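PDB 4MO9: periplasmic binding protein from Veillonella parvula, which probably captures iron-siderophore complexes or a related solute outside the cell membrane and delivers them to an ABC-type importer. Local coordinates for residues L43-A48 with F120-L125; G99-K104 with D127-D132; I145-H150 with E162-A167. One frame throughout, in Å; residues are numbered along the deposited sequence.

All three contacts belong to the lobe built on the parallel sheet 67-69, 41-42, 118-122, 143-147. Interactions 1 and 3 are buried and meet through that sheet: strands 118-122 and 143-147 are neighbours, and backbone bonds join Ile121 to Ile145 and Val123 to Ile147. Interaction 2 lies farther out and is only partly buried; it shares helix 123-132 with interaction 1, and Ile121 packs on Tyr129 between them. Chemistry follows place. Interaction 3 is a largely aliphatic helix-on-strand core, interaction 1 presents an aromatic face to the ligand, and interaction 2 joins a small greasy patch to a water bridge among exposed residues.

Interaction 1 (L43-A48 with F120-L125); sequences LQWSGA and FIPVDL. With TMO (trimethylamine oxide), chain B.
Trp45 is layered between Leu125 and the bound trimethylamine oxide, each lying against its own face of the indole. Leu125 CD2 makes a CH-pi contact, 3.9 Å from the centroid of the five-membered ring of Trp45 and 15° off its normal. The other methyl, Leu125 CD1, lies 3.8 Å from Trp45 CZ2; with CG anti to the backbone N (chi1 -174°), Leu125 puts CD2 over the five-membered ring and CD1 by the indole rim, on the same side. On the opposite face the ligand oxygen OAE sits over the ring centre, 3.9 Å from Trp45 CE2. The ligand methyl CAB also touches Ala48 CB at 3.6 Å. Along the six-membered ring the approach is oblique: Pro122 CG lies 3.7 Å from Trp45 CE3, and Asp124 CB is 3.9 Å from Trp45 CZ3, its carboxylate plane turned 85° to the indole. Deeper in, Gln44 and Ile121 run side by side, pointing the same way. A water joins the backbones there, donating to Phe120 O at 2.6 Å and accepting weakly from Gln44 N. The type II turn from Trp45 to Ala48 brings both pocket residues to the ligand, and Ser46 O is bonded to Ser73 OG of the same pocket. Leucine, proline and the Asp124 methylene thus support the indole through dispersion contacts, making this wall of the pocket an apolar, aromatic surface rather than a hydrogen-bonding one.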
ATOM      1  N   LEU A  43      -1.302  16.151   6.326  1.00 31.37           N
ATOM      2  CA  LEU A  43      -1.024  14.813   5.796  1.00 29.73           C
ATOM      3  C   LEU A  43       0.456  14.462   5.821  1.00 28.67           C
ATOM      4  O   LEU A  43       1.315  15.322   5.598  1.00 28.83           O
ATOM      5  CB  LEU A  43      -1.501  14.720   4.347  1.00 31.67           C
ATOM      6  CG  LEU A  43      -2.980  15.011   4.109  1.00 35.45           C
ATOM      7  CD1 LEU A  43      -3.277  15.037   2.600  1.00 33.86           C
ATOM      8  CD2 LEU A  43      -3.832  13.964   4.819  1.00 32.51           C
ATOM      9  N   GLN A  44       0.747  13.186   6.068  1.00 29.27           N
ATOM     10  CA  GLN A  44       2.073  12.620   5.864  1.00 28.52           C
ATOM     11  C   GLN A  44       1.919  11.273   5.161  1.00 30.99           C
ATOM     12  O   GLN A  44       0.890  10.593   5.337  1.00 28.61           O
ATOM     13  CB  GLN A  44       2.795  12.410   7.196  1.00 28.79           C
ATOM     14  CG  GLN A  44       3.194  13.683   7.897  1.00 30.07           C
ATOM     15  CD  GLN A  44       4.330  14.407   7.193  1.00 31.36           C
ATOM     16  OE1 GLN A  44       4.123  15.456   6.575  1.00 35.97           O
ATOM     17  NE2 GLN A  44       5.533  13.873   7.306  1.00 27.72           N
ATOM     18  N   TRP A  45       2.939  10.904   4.388  1.00 30.14           N
ATOM     19  CA  TRP A  45       2.997   9.626   3.651  1.00 28.10           C
ATOM     20  C   TRP A  45       1.740   9.311   2.823  1.00 27.94           C
ATOM     21  O   TRP A  45       1.254   8.176   2.831  1.00 27.81           O
ATOM     22  CB  TRP A  45       3.295   8.462   4.613  1.00 26.10           C
ATOM     23  CG  TRP A  45       4.722   8.411   5.057  1.00 28.31           C
ATOM     24  CD1 TRP A  45       5.667   9.403   4.917  1.00 32.47           C
ATOM     25  CD2 TRP A  45       5.386   7.312   5.705  1.00 27.89           C
ATOM     26  NE1 TRP A  45       6.879   8.975   5.439  1.00 32.64           N
ATOM     27  CE2 TRP A  45       6.727   7.702   5.928  1.00 30.22           C
ATOM     28  CE3 TRP A  45       4.976   6.037   6.113  1.00 27.57           C
ATOM     29  CZ2 TRP A  45       7.665   6.850   6.539  1.00 31.30           C
ATOM     30  CZ3 TRP A  45       5.909   5.194   6.722  1.00 29.22           C
ATOM     31  CH2 TRP A  45       7.238   5.609   6.927  1.00 30.39           C
ATOM     32  N   SER A  46       1.226  10.300   2.096  1.00 29.47           N
ATOM     33  CA  SER A  46       0.041  10.085   1.269  1.00 31.19           C
ATOM     34  C   SER A  46       0.276   9.009   0.207  1.00 32.50           C
ATOM     35  O   SER A  46       1.283   9.032  -0.515  1.00 31.26           O
ATOM     36  CB  SER A  46      -0.438  11.396   0.642  1.00 27.59           C
ATOM     37  OG  SER A  46      -0.901  12.262   1.667  1.00 28.14           O
ATOM     38  N   GLY A  47      -0.643   8.048   0.138  1.00 32.07           N
ATOM     39  CA  GLY A  47      -0.514   6.958  -0.807  1.00 31.32           C
ATOM     40  C   GLY A  47       0.476   5.909  -0.344  1.00 32.92           C
ATOM     41  O   GLY A  47       0.783   4.968  -1.094  1.00 32.32           O
ATOM     42  N   ALA A  48       0.987   6.062   0.878  1.00 28.35           N
ATOM     43  CA  ALA A  48       1.994   5.142   1.397  1.00 29.50           C
ATOM     44  C   ALA A  48       1.741   4.759   2.857  1.00 29.92           C
ATOM     45  O   ALA A  48       2.682   4.643   3.656  1.00 28.23           O
ATOM     46  CB  ALA A  48       3.388   5.746   1.242  1.00 32.45           C
ATOM     47  N   PHE A 120      -1.937  12.709  11.503  1.00 28.21           N
ATOM     48  CA  PHE A 120      -1.894  11.252  11.613  1.00 27.75           C
ATOM     49  C   PHE A 120      -0.502  10.774  11.223  1.00 27.90           C
ATOM     50  O   PHE A 120       0.024  11.143  10.157  1.00 30.40           O
ATOM     51  CB  PHE A 120      -2.945  10.582  10.712  1.00 23.84           C
ATOM     52  CG  PHE A 120      -4.361  11.000  11.011  1.00 28.70           C
ATOM     53  CD1 PHE A 120      -5.096  10.369  12.020  1.00 27.75           C
ATOM     54  CD2 PHE A 120      -4.958  12.032  10.297  1.00 30.61           C
ATOM     55  CE1 PHE A 120      -6.402  10.758  12.311  1.00 30.91           C
ATOM     56  CE2 PHE A 120      -6.283  12.436  10.591  1.00 31.27           C
ATOM     57  CZ  PHE A 120      -7.000  11.797  11.593  1.00 29.34           C
ATOM     58  N   ILE A 121       0.098   9.955  12.080  1.00 26.57           N
ATOM     59  CA  ILE A 121       1.470   9.504  11.849  1.00 29.89           C
ATOM     60  C   ILE A 121       1.547   7.989  11.835  1.00 29.39           C
ATOM     61  O   ILE A 121       1.171   7.341  12.810  1.00 29.07           O
ATOM     62  CB  ILE A 121       2.416  10.035  12.945  1.00 30.23           C
ATOM     63  CG1 ILE A 121       2.465  11.565  12.908  1.00 29.98           C
ATOM     64  CG2 ILE A 121       3.831   9.444  12.768  1.00 24.56           C
ATOM     65  CD1 ILE A 121       3.265  12.132  11.706  1.00 27.38           C
ATOM     66  N   PRO A 122       2.036   7.402  10.731  1.00 29.61           N
ATOM     67  CA  PRO A 122       2.228   5.949  10.754  1.00 26.96           C
ATOM     68  C   PRO A 122       3.239   5.532  11.827  1.00 26.84           C
ATOM     69  O   PRO A 122       4.205   6.263  12.103  1.00 29.05           O
ATOM     70  CB  PRO A 122       2.788   5.649   9.349  1.00 25.80           C
ATOM     71  CG  PRO A 122       2.208   6.756   8.485  1.00 25.54           C
ATOM     72  CD  PRO A 122       2.274   7.980   9.394  1.00 26.73           C
ATOM     73  N   VAL A 123       3.004   4.380  12.451  1.00 26.50           N
ATOM     74  CA  VAL A 123       3.943   3.842  13.438  1.00 26.71           C
ATOM     75  C   VAL A 123       5.371   3.736  12.893  1.00 26.50           C
ATOM     76  O   VAL A 123       6.341   3.992  13.612  1.00 25.71           O
ATOM     77  CB  VAL A 123       3.446   2.477  13.980  1.00 27.87           C
ATOM     78  CG1 VAL A 123       4.561   1.718  14.690  1.00 30.97           C
ATOM     79  CG2 VAL A 123       2.246   2.690  14.919  1.00 28.58           C
ATOM     80  N   ASP A 124       5.511   3.361  11.623  1.00 31.22           N
ATOM     81  CA  ASP A 124       6.847   3.264  11.018  1.00 31.02           C
ATOM     82  C   ASP A 124       7.556   4.625  10.969  1.00 30.88           C
ATOM     83  O   ASP A 124       8.772   4.697  10.779  1.00 32.15           O
ATOM     84  CB  ASP A 124       6.759   2.649   9.614  1.00 30.40           C
ATOM     85  CG  ASP A 124       6.673   1.124   9.645  1.00 37.65           C
ATOM     86  OD1 ASP A 124       6.421   0.559  10.739  1.00 35.99           O
ATOM     87  OD2 ASP A 124       6.859   0.489   8.575  1.00 40.42           O
ATOM     88  N   LEU A 125       6.786   5.695  11.146  1.00 26.98           N
ATOM     89  CA  LEU A 125       7.307   7.061  11.123  1.00 30.44           C
ATOM     90  C   LEU A 125       7.341   7.677  12.540  1.00 32.74           C
ATOM     91  O   LEU A 125       7.884   8.771  12.749  1.00 32.25           O
ATOM     92  CB  LEU A 125       6.442   7.918  10.174  1.00 30.01           C
ATOM     93  CG  LEU A 125       6.856   9.365   9.863  1.00 32.18           C
ATOM     94  CD1 LEU A 125       8.257   9.434   9.281  1.00 33.00           C
ATOM     95  CD2 LEU A 125       5.854   9.998   8.899  1.00 32.40           C
TER
HETATM   96  CAA TMO B 401       7.947   6.285   0.233  1.00 66.62           C
HETATM   97  NAC TMO B 401       7.709   7.022   1.481  1.00 68.03           N
HETATM   98  CAD TMO B 401       8.733   8.064   1.644  1.00 67.35           C
HETATM   99  CAB TMO B 401       6.403   7.685   1.415  1.00 67.43           C
HETATM  100  OAE TMO B 401       7.742   6.219   2.448  1.00 67.32           O
HETATM  101  O   HOH W   1      -1.289  12.779   8.598  1.00 37.36           O

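Interaction 2 (G99-K104 with D127-D132); sequences GTIGDK and DQYESD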
ATOM      1  N   GLY A  99       6.414  19.867   4.293  1.00 34.78           N
ATOM      2  CA  GLY A  99       7.489  18.907   4.121  1.00 38.33           C
ATOM      3  C   GLY A  99       7.113  17.536   4.660  1.00 37.96           C
ATOM      4  O   GLY A  99       5.996  17.333   5.157  1.00 37.40           O
ATOM      5  N   THR A 100       8.048  16.593   4.571  1.00 35.03           N
ATOM      6  CA  THR A 100       7.833  15.253   5.101  1.00 33.18           C
ATOM      7  C   THR A 100       8.792  14.989   6.267  1.00 34.03           C
ATOM      8  O   THR A 100       9.979  15.305   6.181  1.00 37.24           O
ATOM      9  CB  THR A 100       7.993  14.203   3.976  1.00 37.28           C
ATOM     10  OG1 THR A 100       6.889  14.326   3.066  1.00 38.56           O
ATOM     11  CG2 THR A 100       8.000  12.796   4.537  1.00 36.54           C
ATOM     12  N   ILE A 101       8.270  14.441   7.365  1.00 34.31           N
ATOM     13  CA  ILE A 101       9.080  14.081   8.534  1.00 35.34           C
ATOM     14  C   ILE A 101      10.208  13.151   8.108  1.00 39.05           C
ATOM     15  O   ILE A 101       9.963  12.173   7.403  1.00 37.42           O
ATOM     16  CB  ILE A 101       8.234  13.335   9.598  1.00 40.15           C
ATOM     17  CG1 ILE A 101       7.171  14.259  10.190  1.00 39.03           C
ATOM     18  CG2 ILE A 101       9.122  12.769  10.718  1.00 39.56           C
ATOM     19  CD1 ILE A 101       7.755  15.356  11.067  1.00 40.89           C
ATOM     20  N   GLY A 102      11.436  13.443   8.530  1.00 44.03           N
ATOM     21  CA  GLY A 102      12.550  12.566   8.216  1.00 52.50           C
ATOM     22  C   GLY A 102      13.310  13.064   7.006  1.00 60.11           C
ATOM     23  O   GLY A 102      14.449  12.656   6.760  1.00 61.99           O
ATOM     24  N   ASP A 103      12.665  13.932   6.234  1.00 63.44           N
ATOM     25  CA  ASP A 103      13.367  14.689   5.209  1.00 68.76           C
ATOM     26  C   ASP A 103      13.866  15.977   5.843  1.00 70.70           C
ATOM     27  O   ASP A 103      13.508  16.307   6.975  1.00 73.38           O
ATOM     28  CB  ASP A 103      12.449  15.012   4.028  1.00 71.68           C
ATOM     29  CG  ASP A 103      12.158  13.802   3.166  1.00 74.87           C
ATOM     30  OD1 ASP A 103      12.722  12.721   3.447  1.00 77.32           O
ATOM     31  OD2 ASP A 103      11.377  13.939   2.198  1.00 74.98           O
ATOM     32  N   LYS A 104      14.694  16.707   5.113  1.00 70.33           N
ATOM     33  CA  LYS A 104      15.171  17.994   5.579  1.00 70.52           C
ATOM     34  C   LYS A 104      14.244  19.061   4.997  1.00 69.85           C
ATOM     35  O   LYS A 104      14.543  20.258   5.016  1.00 70.86           O
ATOM     36  CB  LYS A 104      16.631  18.185   5.162  1.00 72.88           C
ATOM     37  CG  LYS A 104      17.447  16.886   5.274  1.00 71.89           C
ATOM     38  CD  LYS A 104      18.904  17.131   5.666  1.00 72.88           C
ATOM     39  CE  LYS A 104      19.632  15.819   5.968  1.00 71.85           C
ATOM     40  NZ  LYS A 104      19.072  15.106   7.152  1.00 68.65           N
ATOM     41  N   ASP A 127       8.982   7.004  15.512  1.00 34.99           N
ATOM     42  CA  ASP A 127      10.252   7.319  16.163  1.00 36.20           C
ATOM     43  C   ASP A 127      10.833   8.631  15.647  1.00 34.06           C
ATOM     44  O   ASP A 127      11.217   9.505  16.435  1.00 36.29           O
ATOM     45  CB  ASP A 127      11.260   6.177  15.986  1.00 42.63           C
ATOM     46  CG  ASP A 127      10.892   4.948  16.795  1.00 50.25           C
ATOM     47  OD1 ASP A 127      10.232   5.102  17.848  1.00 48.80           O
ATOM     48  OD2 ASP A 127      11.267   3.831  16.381  1.00 55.43           O
ATOM     49  N   GLN A 128      10.880   8.777  14.329  1.00 33.18           N
ATOM     50  CA  GLN A 128      11.398   9.997  13.722  1.00 33.41           C
ATOM     51  C   GLN A 128      10.526  11.203  14.099  1.00 32.72           C
ATOM     52  O   GLN A 128      11.040  12.269  14.426  1.00 31.31           O
ATOM     53  CB  GLN A 128      11.458   9.857  12.205  1.00 34.37           C
ATOM     54  CG  GLN A 128      12.268  10.938  11.537  1.00 42.52           C
ATOM     55  CD  GLN A 128      13.755  10.758  11.769  1.00 51.90           C
ATOM     56  OE1 GLN A 128      14.514  11.730  11.851  1.00 54.46           O
ATOM     57  NE2 GLN A 128      14.180   9.505  11.879  1.00 52.83           N
ATOM     58  N   TYR A 129       9.209  11.024  14.049  1.00 31.81           N
ATOM     59  CA  TYR A 129       8.289  12.102  14.378  1.00 31.14           C
ATOM     60  C   TYR A 129       8.531  12.575  15.810  1.00 33.34           C
ATOM     61  O   TYR A 129       8.694  13.775  16.060  1.00 33.46           O
ATOM     62  CB  TYR A 129       6.845  11.626  14.197  1.00 29.53           C
ATOM     63  CG  TYR A 129       5.786  12.611  14.666  1.00 31.91           C
ATOM     64  CD1 TYR A 129       5.527  13.779  13.955  1.00 33.18           C
ATOM     65  CD2 TYR A 129       5.029  12.356  15.806  1.00 30.42           C
ATOM     66  CE1 TYR A 129       4.544  14.684  14.385  1.00 32.87           C
ATOM     67  CE2 TYR A 129       4.045  13.238  16.232  1.00 30.00           C
ATOM     68  CZ  TYR A 129       3.808  14.393  15.519  1.00 32.01           C
ATOM     69  OH  TYR A 129       2.830  15.263  15.943  1.00 34.17           O
ATOM     70  N   GLU A 130       8.583  11.632  16.746  1.00 34.11           N
ATOM     71  CA  GLU A 130       8.753  11.982  18.150  1.00 37.81           C
ATOM     72  C   GLU A 130      10.096  12.643  18.405  1.00 41.81           C
ATOM     73  O   GLU A 130      10.219  13.490  19.292  1.00 43.72           O
ATOM     74  CB  GLU A 130       8.548  10.758  19.051  1.00 40.87           C
ATOM     75  CG  GLU A 130       7.174  10.122  18.858  1.00 45.01           C
ATOM     76  CD  GLU A 130       6.602   9.482  20.111  1.00 52.71           C
ATOM     77  OE1 GLU A 130       7.333   8.726  20.791  1.00 56.41           O
ATOM     78  OE2 GLU A 130       5.403   9.729  20.402  1.00 50.90           O
ATOM     79  N   SER A 131      11.101  12.279  17.614  1.00 41.08           N
ATOM     80  CA  SER A 131      12.432  12.848  17.799  1.00 42.95           C
ATOM     81  C   SER A 131      12.531  14.266  17.237  1.00 41.68           C
ATOM     82  O   SER A 131      13.187  15.126  17.821  1.00 42.49           O
ATOM     83  CB  SER A 131      13.479  11.964  17.126  1.00 44.23           C
ATOM     84  OG  SER A 131      14.778  12.416  17.450  1.00 51.68           O
ATOM     85  N   ASP A 132      11.879  14.496  16.097  1.00 44.62           N
ATOM     86  CA  ASP A 132      12.098  15.719  15.315  1.00 47.23           C
ATOM     87  C   ASP A 132      11.070  16.837  15.520  1.00 43.99           C
ATOM     88  O   ASP A 132      11.436  18.003  15.457  1.00 48.63           O
ATOM     89  CB  ASP A 132      12.146  15.404  13.812  1.00 43.48           C
ATOM     90  CG  ASP A 132      13.467  14.791  13.370  1.00 47.96           C
ATOM     91  OD1 ASP A 132      14.441  14.802  14.160  1.00 49.47           O
ATOM     92  OD2 ASP A 132      13.528  14.308  12.210  1.00 46.94           O
TER
HETATM   93  O   HOH W   2      11.971  15.492  10.531  1.00 46.49           O
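Ile101 carries most of this contact, lying against Gln128 and Tyr129 on the helix. Just before it, Thr100 opens a type II beta turn that ends at Asp103, closed by the bond from Asp103 N to Thr100 O at 3.0 Å. At the second position of that turn the CB of Ile101 faces the helix, and its two branches part to different neighbours. The methyl CG2, anti to the backbone N, slides past Gln128 and comes within 3.7 Å of Gln128 CG. The longer branch goes to the tyrosine instead: Ile101 CD1 reaches Tyr129 CD1 at 4.0 Å, meeting the ring at its edge and in its plane. The Tyr129 hydroxyl is occupied elsewhere, hydrogen-bonded to Thr144 OG1, which anchors the far end of the ring. Gly102 follows at the third position, its positive phi of 97° being one that glycine adopts readily. Its bare CA lies 3.7 Å from Gln128 CG, so the aliphatic part of Gln128 rests across both turn residues. The backbone N of Gly102 donates to a water 2.9 Å away, and that water in turn donates to Asp132 OD2 at 2.6 Å, bridging the turn to the last residue of the helix. Gln44 packs on Ile101 from another side, while Tyr129 also rests on Ile119 and Ile121. A glycine-containing type II turn thus packs on helix 123-132, the first of two helices (123-132 and 134-139) in the crossover between the parallel strands 118-122 and 143-147 of this solute-binding-protein lobe.

Interaction 3 (I145-H150 with E162-A167); sequences IYIDYH and EAIGKA
Ile145 spreads its two branches over the shallow places that Ala163 and Ala167 make on the helix, one turn apart. Its methyl CG2 comes to 4.2 Å from Ala163 CB. The other arm is extended, with chi2 -176°, and sets Ile145 CD1 against Ala167 CB at 3.8 Å. Two small residues on one face of the helix thus form a groove for a single branched side chain, a fit particular to this contact. Farther along the strand the sizes are matched differently. The CG2 methyl of Ile147 lies against the CG1-CD1 arm of Ile164, the two side chains crossing at about a right angle. Ile147 CG2 meets Ile164 CG1 at 4.0 Å; CG1 of Ile147 takes the crowded position between backbone N and carbonyl carbon (chi1 63°), with CG2 turned toward the helix. The tip of Ile164 then runs on to Tyr149, its CD1 lying 4.0 Å from Tyr149 OH. This hydroxyl hydrogen-bonds Thr54 OG1, which fixes the tyrosine end beside the isoleucine. Between Ile145 and Ile147, Tyr146 points from the opposite face of the strand, where its hydroxyl is bonded to Glu130 OE2. Phe120 of the neighbouring strand fills in beside Ile164 and Ala167, and Ile24 packs on Ile145, Ala163 and Ala167. The strand 145-147 and helix 162-167 segments run roughly antiparallel, their directions 146° apart and their axes 9.3 Å at closest approach. A helix that follows a strand and packs antiparallel on it is usual in alpha/beta lobes: here helix 154-168 runs back along the edge strand 143-147 of the parallel sheet in the TroA-like solute-binding fold.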
ATOM      1  N   ILE A 145      -2.235  11.426  16.195  1.00 29.24           N
ATOM      2  CA  ILE A 145      -2.947  10.151  16.201  1.00 26.01           C
ATOM      3  C   ILE A 145      -2.137   9.118  15.423  1.00 25.45           C
ATOM      4  O   ILE A 145      -1.932   9.267  14.208  1.00 26.25           O
ATOM      5  CB  ILE A 145      -4.373  10.291  15.609  1.00 27.06           C
ATOM      6  CG1 ILE A 145      -5.223  11.214  16.500  1.00 31.66           C
ATOM      7  CG2 ILE A 145      -5.048   8.945  15.493  1.00 27.14           C
ATOM      8  CD1 ILE A 145      -6.689  11.334  16.025  1.00 32.77           C
ATOM      9  N   TYR A 146      -1.654   8.077  16.101  1.00 25.58           N
ATOM     10  CA  TYR A 146      -0.841   7.058  15.394  1.00 24.06           C
ATOM     11  C   TYR A 146      -1.716   6.032  14.690  1.00 23.45           C
ATOM     12  O   TYR A 146      -2.732   5.604  15.236  1.00 25.36           O
ATOM     13  CB  TYR A 146       0.122   6.359  16.361  1.00 25.61           C
ATOM     14  CG  TYR A 146       1.182   7.300  16.890  1.00 29.02           C
ATOM     15  CD1 TYR A 146       2.033   7.972  16.014  1.00 28.42           C
ATOM     16  CD2 TYR A 146       1.332   7.522  18.251  1.00 27.95           C
ATOM     17  CE1 TYR A 146       2.997   8.843  16.485  1.00 30.02           C
ATOM     18  CE2 TYR A 146       2.295   8.395  18.732  1.00 30.74           C
ATOM     19  CZ  TYR A 146       3.124   9.047  17.838  1.00 31.54           C
ATOM     20  OH  TYR A 146       4.083   9.917  18.304  1.00 34.95           O
ATOM     21  N   ILE A 147      -1.320   5.635  13.480  1.00 25.14           N
ATOM     22  CA  ILE A 147      -2.042   4.629  12.713  1.00 23.72           C
ATOM     23  C   ILE A 147      -1.002   3.621  12.200  1.00 26.53           C
ATOM     24  O   ILE A 147       0.204   3.887  12.254  1.00 25.54           O
ATOM     25  CB  ILE A 147      -2.790   5.261  11.521  1.00 25.00           C
ATOM     26  CG1 ILE A 147      -1.790   5.885  10.538  1.00 27.27           C
ATOM     27  CG2 ILE A 147      -3.802   6.321  12.002  1.00 24.95           C
ATOM     28  CD1 ILE A 147      -2.422   6.340   9.219  1.00 27.05           C
ATOM     29  N   ASP A 148      -1.439   2.466  11.706  1.00 24.60           N
ATOM     30  CA  ASP A 148      -0.456   1.460  11.322  1.00 26.76           C
ATOM     31  C   ASP A 148      -1.036   0.458  10.337  1.00 28.86           C
ATOM     32  O   ASP A 148      -1.546  -0.604  10.724  1.00 30.99           O
ATOM     33  CB  ASP A 148       0.121   0.734  12.553  1.00 24.26           C
ATOM     34  CG  ASP A 148       1.316  -0.161  12.208  1.00 28.53           C
ATOM     35  OD1 ASP A 148       1.831  -0.103  11.063  1.00 31.29           O
ATOM     36  OD2 ASP A 148       1.766  -0.928  13.087  1.00 28.80           O
ATOM     37  N   TYR A 149      -0.942   0.795   9.059  1.00 26.27           N
ATOM     38  CA  TYR A 149      -1.287  -0.145   8.008  1.00 27.61           C
ATOM     39  C   TYR A 149      -0.093  -1.030   7.649  1.00 28.23           C
ATOM     40  O   TYR A 149      -0.262  -2.062   6.980  1.00 26.46           O
ATOM     41  CB  TYR A 149      -1.769   0.623   6.776  1.00 25.98           C
ATOM     42  CG  TYR A 149      -3.092   1.340   6.960  1.00 25.80           C
ATOM     43  CD1 TYR A 149      -4.203   0.676   7.465  1.00 24.23           C
ATOM     44  CD2 TYR A 149      -3.223   2.687   6.636  1.00 28.05           C
ATOM     45  CE1 TYR A 149      -5.423   1.329   7.626  1.00 24.77           C
ATOM     46  CE2 TYR A 149      -4.429   3.360   6.808  1.00 26.40           C
ATOM     47  CZ  TYR A 149      -5.527   2.670   7.296  1.00 28.17           C
ATOM     48  OH  TYR A 149      -6.724   3.328   7.451  1.00 26.02           O
ATOM     49  N   HIS A 150       1.111  -0.651   8.092  1.00 25.75           N
ATOM     50  CA  HIS A 150       2.320  -1.377   7.681  1.00 23.67           C
ATOM     51  C   HIS A 150       2.435  -2.715   8.391  1.00 26.98           C
ATOM     52  O   HIS A 150       3.087  -3.638   7.888  1.00 26.07           O
ATOM     53  CB  HIS A 150       3.592  -0.550   7.927  1.00 23.70           C
ATOM     54  CG  HIS A 150       3.709   0.656   7.048  1.00 28.29           C
ATOM     55  ND1 HIS A 150       2.992   1.815   7.264  1.00 31.23           N
ATOM     56  CD2 HIS A 150       4.465   0.880   5.945  1.00 30.01           C
ATOM     57  CE1 HIS A 150       3.296   2.700   6.328  1.00 30.12           C
ATOM     58  NE2 HIS A 150       4.195   2.158   5.518  1.00 30.41           N
ATOM     59  N   GLU A 162     -10.803   3.007  12.297  1.00 27.07           N
ATOM     60  CA  GLU A 162     -11.726   3.483  13.320  1.00 30.47           C
ATOM     61  C   GLU A 162     -11.252   4.823  13.904  1.00 29.06           C
ATOM     62  O   GLU A 162     -12.063   5.750  14.096  1.00 27.91           O
ATOM     63  CB  GLU A 162     -11.874   2.386  14.382  1.00 38.39           C
ATOM     64  CG  GLU A 162     -12.488   2.774  15.715  1.00 51.42           C
ATOM     65  CD  GLU A 162     -12.297   1.661  16.739  1.00 59.24           C
ATOM     66  OE1 GLU A 162     -11.935   1.963  17.896  1.00 55.54           O
ATOM     67  OE2 GLU A 162     -12.480   0.476  16.362  1.00 66.50           O
ATOM     68  N   ALA A 163      -9.944   4.944  14.153  1.00 28.15           N
ATOM     69  CA  ALA A 163      -9.398   6.173  14.742  1.00 28.75           C
ATOM     70  C   ALA A 163      -9.519   7.385  13.797  1.00 29.71           C
ATOM     71  O   ALA A 163      -9.883   8.495  14.232  1.00 30.78           O
ATOM     72  CB  ALA A 163      -7.948   5.969  15.176  1.00 29.35           C
ATOM     73  N   ILE A 164      -9.217   7.173  12.518  1.00 26.87           N
ATOM     74  CA  ILE A 164      -9.300   8.241  11.527  1.00 28.20           C
ATOM     75  C   ILE A 164     -10.758   8.659  11.345  1.00 30.54           C
ATOM     76  O   ILE A 164     -11.072   9.859  11.299  1.00 31.32           O
ATOM     77  CB  ILE A 164      -8.698   7.821  10.174  1.00 30.22           C
ATOM     78  CG1 ILE A 164      -7.211   7.486  10.335  1.00 26.82           C
ATOM     79  CG2 ILE A 164      -8.885   8.934   9.142  1.00 28.40           C
ATOM     80  CD1 ILE A 164      -6.547   6.945   9.069  1.00 26.30           C
ATOM     81  N   GLY A 165     -11.657   7.682  11.260  1.00 28.35           N
ATOM     82  CA  GLY A 165     -13.074   7.985  11.156  1.00 30.36           C
ATOM     83  C   GLY A 165     -13.615   8.764  12.346  1.00 31.46           C
ATOM     84  O   GLY A 165     -14.372   9.737  12.180  1.00 32.36           O
ATOM     85  N   LYS A 166     -13.252   8.348  13.557  1.00 30.34           N
ATOM     86  CA  LYS A 166     -13.787   9.013  14.740  1.00 33.08           C
ATOM     87  C   LYS A 166     -13.241  10.441  14.831  1.00 33.53           C
ATOM     88  O   LYS A 166     -13.961  11.369  15.219  1.00 32.82           O
ATOM     89  CB  LYS A 166     -13.478   8.214  16.012  1.00 32.98           C
ATOM     90  CG  LYS A 166     -14.213   8.740  17.249  1.00 41.78           C
ATOM     91  CD  LYS A 166     -14.136   7.753  18.405  1.00 45.36           C
ATOM     92  CE  LYS A 166     -15.067   8.174  19.537  1.00 51.10           C
ATOM     93  NZ  LYS A 166     -14.917   7.261  20.698  1.00 52.43           N
ATOM     94  N   ALA A 167     -11.976  10.614  14.454  1.00 31.67           N
ATOM     95  CA  ALA A 167     -11.357  11.939  14.437  1.00 31.97           C
ATOM     96  C   ALA A 167     -12.098  12.894  13.494  1.00 34.39           C
ATOM     97  O   ALA A 167     -12.227  14.098  13.773  1.00 35.54           O
ATOM     98  CB  ALA A 167      -9.894  11.824  14.045  1.00 26.79           C
TER